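PDB 3IGR: ribosomal-protein-S5-alanine N-acetyltransferase from Vibrio fischeri, which probably transfers the acetyl group of acetyl-CoA to the N-terminal alanine of ribosomal protein uS5. Local coordinates for residues S18-I23 / Q53-L58; F27-H32 / K79-V84; R115-T120 / A149-V154. One frame throughout, in Å; residues are numbered along the deposited sequence.

Contact 1. Residues S18-I23 / Q53-L58; sequences SDAVTI and QRLLQL
Ala20 and Leu55 mark the closest approach of the two backbones, their CA atoms 7.4 Å apart, where the first turn of helix 20-29 comes up beside the middle of helix 48-63. So short a gap is possible because one partner is an alanine: its lone methyl takes little room, and a leucine from the other helix can reach the backbone beside it. Leu55 does the reaching. Its CG stands anti to its own carbonyl carbon (chi1 -69°), and this throws the branched end across the gap, with CD1 as the touching methyl. That methyl lies 3.7 Å from Ala20 CA and 3.9 Å from Ala20 CB, so it rests against the start of the helix as much as against a side chain. A looser approach of 4.3 Å joins Leu55 CD1 to Asp19 C. Nothing polar passes between the segments; the contact is one of dispersion and exclusion of water.

The residues around the methyl have separate tasks. Asp19 occupies the N-cap position, yet its carboxylate makes no capping bond; OD2 instead forms a salt bridge with Arg13 and accepts a bond from Lys16 N, which would offset its charge in a buried place. Asp19 O accepts a bond from Ile23 N, 2.9 Å away. One turn on, the CB of Ile23 also points toward helix 48-63, and its beta-branched chain lies against Trp51 of that helix as well as Ile15, which Leu55 touches too. The whole is a helix-helix contact: helices 20-29 and 48-63 both lie in the connection between strands 10-14 and 68-74, where the GNAT fold carries its first helices, and are joined here by a leucine methyl packed on the alanine that begins the first of them.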
# COMPACT_ATOMS: atom_id res chain seq x y z
N SER A 18 -6.38 -12.42 30.30
CA SER A 18 -7.58 -11.60 30.55
C SER A 18 -8.55 -11.48 29.36
O SER A 18 -9.68 -11.04 29.54
CB SER A 18 -7.18 -10.20 31.04
OG SER A 18 -6.15 -9.65 30.22
N ASP A 19 -8.09 -11.87 28.17
CA ASP A 19 -8.90 -11.82 26.94
C ASP A 19 -9.86 -13.01 26.73
O ASP A 19 -10.49 -13.11 25.67
CB ASP A 19 -8.00 -11.73 25.71
CG ASP A 19 -7.28 -10.41 25.60
OD1 ASP A 19 -7.86 -9.36 25.95
OD2 ASP A 19 -6.11 -10.42 25.13
N ALA A 20 -9.97 -13.90 27.72
CA ALA A 20 -10.70 -15.17 27.54
C ALA A 20 -12.12 -14.97 27.03
O ALA A 20 -12.55 -15.65 26.10
CB ALA A 20 -10.69 -15.99 28.84
N VAL A 21 -12.84 -14.01 27.63
CA VAL A 21 -14.24 -13.75 27.29
C VAL A 21 -14.35 -13.07 25.93
O VAL A 21 -15.15 -13.47 25.09
CB VAL A 21 -14.95 -12.91 28.39
CG1 VAL A 21 -16.34 -12.49 27.94
CG2 VAL A 21 -15.03 -13.70 29.68
N THR A 22 -13.54 -12.04 25.73
CA THR A 22 -13.62 -11.24 24.52
C THR A 22 -13.19 -11.99 23.25
O THR A 22 -13.81 -11.83 22.20
CB THR A 22 -12.88 -9.89 24.66
OG1 THR A 22 -13.02 -9.15 23.44
CG2 THR A 22 -11.41 -10.10 24.95
N ILE A 23 -12.15 -12.82 23.33
CA ILE A 23 -11.81 -13.66 22.18
C ILE A 23 -12.91 -14.69 21.88
O ILE A 23 -13.22 -14.95 20.71
CB ILE A 23 -10.38 -14.32 22.28
CG1 ILE A 23 -9.95 -14.88 20.91
CG2 ILE A 23 -10.34 -15.41 23.35
CD1 ILE A 23 -9.73 -13.83 19.85
N GLN A 53 -7.95 -22.23 28.93
CA GLN A 53 -6.99 -23.31 28.73
C GLN A 53 -6.06 -23.03 27.56
O GLN A 53 -4.84 -23.09 27.69
CB GLN A 53 -7.71 -24.65 28.50
CG GLN A 53 -8.53 -25.14 29.69
CD GLN A 53 -7.69 -25.44 30.93
OE1 GLN A 53 -8.16 -25.29 32.06
NE2 GLN A 53 -6.44 -25.88 30.72
N ARG A 54 -6.67 -22.71 26.42
CA ARG A 54 -5.98 -22.37 25.19
C ARG A 54 -4.97 -21.24 25.45
O ARG A 54 -3.84 -21.29 24.98
CB ARG A 54 -7.01 -21.94 24.16
CG ARG A 54 -6.61 -22.11 22.73
CD ARG A 54 -7.86 -22.22 21.86
NE ARG A 54 -7.50 -22.40 20.46
CZ ARG A 54 -7.47 -23.57 19.83
NH1 ARG A 54 -7.80 -24.69 20.46
NH2 ARG A 54 -7.11 -23.61 18.56
N LEU A 55 -5.37 -20.25 26.24
CA LEU A 55 -4.51 -19.11 26.57
C LEU A 55 -3.34 -19.49 27.46
O LEU A 55 -2.24 -18.97 27.29
CB LEU A 55 -5.32 -17.96 27.17
CG LEU A 55 -6.24 -17.30 26.14
CD1 LEU A 55 -7.40 -16.59 26.82
CD2 LEU A 55 -5.46 -16.35 25.26
N LEU A 56 -3.56 -20.43 28.38
CA LEU A 56 -2.47 -20.95 29.21
C LEU A 56 -1.38 -21.60 28.36
O LEU A 56 -0.19 -21.44 28.63
CB LEU A 56 -3.01 -21.89 30.30
CG LEU A 56 -3.54 -21.26 31.61
CD1 LEU A 56 -4.07 -19.82 31.46
CD2 LEU A 56 -4.60 -22.15 32.21
N GLN A 57 -1.79 -22.30 27.29
CA GLN A 57 -0.84 -22.86 26.34
C GLN A 57 -0.13 -21.79 25.49
O GLN A 57 1.08 -21.85 25.31
CB GLN A 57 -1.52 -23.90 25.44
CG GLN A 57 -1.56 -25.30 26.05
CD GLN A 57 -2.48 -26.24 25.30
OE1 GLN A 57 -3.70 -26.09 25.33
NE2 GLN A 57 -1.89 -27.24 24.64
N LEU A 58 -0.90 -20.82 24.99
CA LEU A 58 -0.36 -19.73 24.19
C LEU A 58 0.60 -18.83 24.95
O LEU A 58 1.69 -18.52 24.46
CB LEU A 58 -1.48 -18.88 23.60
CG LEU A 58 -2.28 -19.46 22.45
CD1 LEU A 58 -3.44 -18.55 22.18
CD2 LEU A 58 -1.44 -19.65 21.19

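Contact 2. Residues F27-H32 / K79-V84; sequences FMRNRH and KIIGTV
Helix-on-sheet packing of the GNAT fold brings Phe27 and Arg29, at the end of helix 20-29, against Thr83 and Ile80 of strand 79-90, next to a classic beta bulge in which Ile81 and Gly82 both face Val72. The apolar half of the contact is slight but buried. Phe27 and Thr83 approach from opposite directions, and the far end of the ring, CZ, stops 3.9 Å from Thr83 CG2. Threonine suits this place because its two branches part company: the methyl goes to the aromatic ring, while OG1 is hydrogen-bonded to Ser102 OG on the next strand. Phe27 also meets the ring of Phe45, the planes inclined at about 50°.

The polar half belongs to Arg29, nearer the solvent. Its chain runs out extended and then bends at chi3 (80°), which brings NH2 to the strand backbone. NE forms a salt bridge with Asp104 OD1, which ties down one corner of the flat group, and an arginine can still offer a second nitrogen to the backbone. CG2 of Ile81 lies 4.1 Å from NH2 of Arg29. That same NH2 donates to Ile80 O across 2.8 Å, with an N-H...O angle of 149° and the oxygen close to the guanidinium plane.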
# COMPACT_ATOMS: atom_id res chain seq x y z
N PHE A 27 -15.25 -15.10 18.24
CA PHE A 27 -15.42 -16.25 17.36
C PHE A 27 -16.88 -16.67 17.35
O PHE A 27 -17.40 -17.12 16.34
CB PHE A 27 -14.47 -17.40 17.72
CG PHE A 27 -13.05 -17.15 17.25
CD1 PHE A 27 -12.76 -17.09 15.90
CD2 PHE A 27 -12.03 -16.95 18.17
CE1 PHE A 27 -11.46 -16.84 15.45
CE2 PHE A 27 -10.72 -16.70 17.74
CZ PHE A 27 -10.43 -16.65 16.37
N MSE A 28 -17.54 -16.48 18.48
CA MSE A 28 -18.94 -16.83 18.58
C MSE A 28 -19.77 -15.86 17.74
O MSE A 28 -20.74 -16.26 17.10
CB MSE A 28 -19.33 -16.85 20.05
CG MSE A 28 -20.75 -16.64 20.34
SE MSE A 28 -21.05 -17.03 22.21
CE MSE A 28 -19.50 -16.19 23.04
N ARG A 29 -19.34 -14.59 17.70
CA ARG A 29 -19.96 -13.54 16.89
C ARG A 29 -19.82 -13.82 15.38
O ARG A 29 -20.76 -13.64 14.61
CB ARG A 29 -19.35 -12.18 17.25
CG ARG A 29 -20.03 -10.95 16.65
CD ARG A 29 -19.74 -9.66 17.46
NE ARG A 29 -18.43 -9.10 17.15
CZ ARG A 29 -17.35 -9.15 17.94
NH1 ARG A 29 -17.40 -9.72 19.14
NH2 ARG A 29 -16.22 -8.60 17.53
N ASN A 30 -18.64 -14.28 14.98
CA ASN A 30 -18.35 -14.53 13.57
C ASN A 30 -18.44 -16.00 13.12
O ASN A 30 -18.00 -16.33 12.01
CB ASN A 30 -16.99 -13.93 13.20
CG ASN A 30 -17.00 -12.42 13.27
OD1 ASN A 30 -17.35 -11.76 12.31
ND2 ASN A 30 -16.61 -11.88 14.42
N ARG A 31 -19.01 -16.86 13.97
CA ARG A 31 -19.20 -18.30 13.69
C ARG A 31 -19.64 -18.61 12.25
O ARG A 31 -19.02 -19.44 11.58
CB ARG A 31 -20.23 -18.91 14.66
N HIS A 32 -20.72 -17.96 11.82
CA HIS A 32 -21.33 -18.20 10.52
C HIS A 32 -20.56 -17.65 9.33
O HIS A 32 -20.39 -18.35 8.32
CB HIS A 32 -22.78 -17.68 10.50
CG HIS A 32 -23.80 -18.76 10.44
ND1 HIS A 32 -25.05 -18.57 9.87
CD2 HIS A 32 -23.77 -20.05 10.84
CE1 HIS A 32 -25.74 -19.69 9.94
NE2 HIS A 32 -24.98 -20.61 10.52
N LYS A 79 -13.63 -4.21 22.01
CA LYS A 79 -13.95 -5.53 21.51
C LYS A 79 -12.83 -6.00 20.61
O LYS A 79 -12.23 -5.19 19.91
CB LYS A 79 -15.28 -5.51 20.75
N ILE A 80 -12.54 -7.30 20.63
CA ILE A 80 -11.64 -7.90 19.65
C ILE A 80 -12.40 -8.02 18.34
O ILE A 80 -13.54 -8.48 18.32
CB ILE A 80 -11.15 -9.29 20.13
CG1 ILE A 80 -10.12 -9.12 21.25
CG2 ILE A 80 -10.57 -10.13 18.96
CD1 ILE A 80 -9.83 -10.40 22.04
N ILE A 81 -11.76 -7.58 17.25
CA ILE A 81 -12.39 -7.56 15.93
C ILE A 81 -11.53 -8.24 14.86
O ILE A 81 -11.83 -8.17 13.67
CB ILE A 81 -12.71 -6.12 15.47
CG1 ILE A 81 -11.41 -5.31 15.34
CG2 ILE A 81 -13.71 -5.49 16.45
CD1 ILE A 81 -11.27 -4.50 14.08
N GLY A 82 -10.48 -8.93 15.30
CA GLY A 82 -9.58 -9.60 14.36
C GLY A 82 -8.47 -10.33 15.08
O GLY A 82 -8.25 -10.11 16.28
N THR A 83 -7.78 -11.21 14.34
CA THR A 83 -6.68 -11.99 14.88
C THR A 83 -5.62 -12.12 13.79
O THR A 83 -5.93 -12.09 12.60
CB THR A 83 -7.12 -13.43 15.29
OG1 THR A 83 -7.62 -14.11 14.13
CG2 THR A 83 -8.20 -13.44 16.38
N VAL A 84 -4.36 -12.23 14.21
CA VAL A 84 -3.27 -12.56 13.28
C VAL A 84 -2.43 -13.53 14.06
O VAL A 84 -1.89 -13.18 15.11
CB VAL A 84 -2.43 -11.32 12.84
CG1 VAL A 84 -1.38 -11.72 11.80
CG2 VAL A 84 -3.32 -10.22 12.23

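Contact 3. Residues R115-T120 / A149-V154; sequences RAVNVT and AALGFV
Leu151 meets Val117 and Asn118 of helix 112-126 just beyond the end of helix 142-150, and its side chain carries almost the entire contact. At its root, CB lies in the plane of the Phe153 ring and at its edge, 3.9 Å from CD1 of that ring. The next atom, CG, stands anti to the carbonyl carbon (chi1 -67°), which carries the fork away from its own backbone and against helix 112-126. There the two methyls divide the work. CD1 goes to Val117, approaching CG1 to 3.5 Å and CB to 3.7 Å. CD2 goes to Asn118, where it lies 3.4 Å from CB and 3.5 Å from the amide carbon CG. Leucine fits because a fork can serve two adjacent helix residues at once.

Val117 uses its branching in the same spirit: CG1 takes Leu151 while CG2 faces Val84 of strand 79-90. Asn118 offers Leu151 the carbon part of its chain, while a sodium ion is bound about 3 Å from this side chain.

The backbone turn that presents Leu151 is a Schellman motif. Gly152, the C-prime residue, takes the positive phi of 77° that ends the helix, a conformation a residue without CB adopts at little cost, and Gly152 N reaches Ala149 O at 3.1 Å. Leu151 O is in turn bonded to Lys177 NZ, which satisfies a carbonyl at the helix end.

No hydrogen bond joins the two segments. The chemistry therefore implies a contact held by tight packing, with methyl contacts at the short end of the normal range, and by the burial of those methyls, with direction supplied by the turn behind Leu151 and not by bonds across the interface.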
# COMPACT_ATOMS: atom_id res chain seq x y z
N ARG A 115 -3.23 -3.77 7.35
CA ARG A 115 -2.39 -3.07 8.33
C ARG A 115 -1.97 -3.95 9.49
O ARG A 115 -0.81 -3.92 9.90
CB ARG A 115 -3.07 -1.80 8.89
CG ARG A 115 -3.44 -0.73 7.87
CD ARG A 115 -3.92 0.58 8.58
NE ARG A 115 -2.79 1.33 9.17
CZ ARG A 115 -2.84 2.61 9.54
NH1 ARG A 115 -3.96 3.32 9.42
NH2 ARG A 115 -1.77 3.20 10.05
N ALA A 116 -2.92 -4.73 10.03
CA ALA A 116 -2.63 -5.64 11.15
C ALA A 116 -1.56 -6.68 10.80
O ALA A 116 -0.63 -6.92 11.58
CB ALA A 116 -3.93 -6.33 11.65
N VAL A 117 -1.69 -7.27 9.62
CA VAL A 117 -0.76 -8.30 9.15
C VAL A 117 0.58 -7.68 8.78
O VAL A 117 1.62 -8.24 9.10
CB VAL A 117 -1.31 -9.09 7.94
CG1 VAL A 117 -0.27 -10.07 7.40
CG2 VAL A 117 -2.60 -9.86 8.30
N ASN A 118 0.56 -6.52 8.11
CA ASN A 118 1.80 -5.83 7.73
C ASN A 118 2.68 -5.49 8.92
O ASN A 118 3.91 -5.66 8.87
CB ASN A 118 1.50 -4.54 6.98
CG ASN A 118 2.72 -4.00 6.26
OD1 ASN A 118 3.74 -4.68 6.16
ND2 ASN A 118 2.61 -2.80 5.72
N VAL A 119 2.06 -4.98 9.98
CA VAL A 119 2.82 -4.46 11.10
C VAL A 119 3.40 -5.63 11.91
O VAL A 119 4.52 -5.56 12.39
CB VAL A 119 2.00 -3.46 11.93
CG1 VAL A 119 0.97 -4.15 12.84
CG2 VAL A 119 2.92 -2.54 12.68
N THR A 120 2.64 -6.71 12.00
CA THR A 120 3.12 -7.91 12.69
C THR A 120 4.13 -8.73 11.87
O THR A 120 5.07 -9.27 12.44
CB THR A 120 1.97 -8.78 13.18
OG1 THR A 120 1.14 -9.15 12.07
CG2 THR A 120 1.16 -8.01 14.20
N ALA A 149 -1.38 -10.01 -1.61
CA ALA A 149 -0.77 -9.30 -2.73
C ALA A 149 -0.27 -7.93 -2.29
O ALA A 149 0.83 -7.50 -2.66
CB ALA A 149 -1.77 -9.16 -3.90
N ALA A 150 -1.08 -7.23 -1.50
CA ALA A 150 -0.74 -5.86 -1.09
C ALA A 150 0.50 -5.83 -0.19
O ALA A 150 1.21 -4.81 -0.12
CB ALA A 150 -1.92 -5.20 -0.39
N LEU A 151 0.76 -6.96 0.48
CA LEU A 151 1.86 -7.07 1.43
C LEU A 151 3.10 -7.69 0.82
O LEU A 151 4.09 -7.95 1.51
CB LEU A 151 1.39 -7.87 2.64
CG LEU A 151 0.33 -7.10 3.44
CD1 LEU A 151 -0.08 -7.91 4.65
CD2 LEU A 151 0.87 -5.76 3.85
N GLY A 152 3.05 -7.93 -0.49
CA GLY A 152 4.19 -8.46 -1.23
C GLY A 152 4.49 -9.93 -1.08
O GLY A 152 5.62 -10.34 -1.33
N PHE A 153 3.51 -10.74 -0.66
CA PHE A 153 3.64 -12.22 -0.67
C PHE A 153 3.67 -12.70 -2.10
O PHE A 153 2.96 -12.18 -2.95
CB PHE A 153 2.48 -12.89 0.07
CG PHE A 153 2.62 -12.84 1.57
CD1 PHE A 153 2.44 -11.65 2.26
CD2 PHE A 153 2.92 -13.99 2.29
CE1 PHE A 153 2.56 -11.59 3.65
CE2 PHE A 153 3.06 -13.95 3.69
CZ PHE A 153 2.87 -12.76 4.37
N VAL A 154 4.54 -13.67 -2.38
CA VAL A 154 4.74 -14.17 -3.74
C VAL A 154 4.15 -15.58 -3.81
O VAL A 154 4.45 -16.43 -2.96
CB VAL A 154 6.26 -14.18 -4.10
CG1 VAL A 154 6.52 -14.84 -5.48
CG2 VAL A 154 6.80 -12.76 -4.09

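In the fold
Strand 79-90 connects the three contacts. Contacts 1 and 2 share helix 20-29, their centres about 14 Å apart, and they touch where Thr22 and Ile23 pack on Ile80 and Thr83; along the chain their segments alternate. Contact 3 follows both in sequence, its centre about 20 Å from that of contact 2 and about 26 Å from that of contact 1; contacts 1 and 3 lie on opposite sides of the chain's centre. Val84, next to Thr83, packs on Ala116 and Thr120, so neighbouring strand residues serve different helices. Helix 112-126 lies in the crossover between parallel strands 96-103 and 132-137; in GNAT enzymes the loop before this helix binds the pyrophosphate of acetyl-CoA.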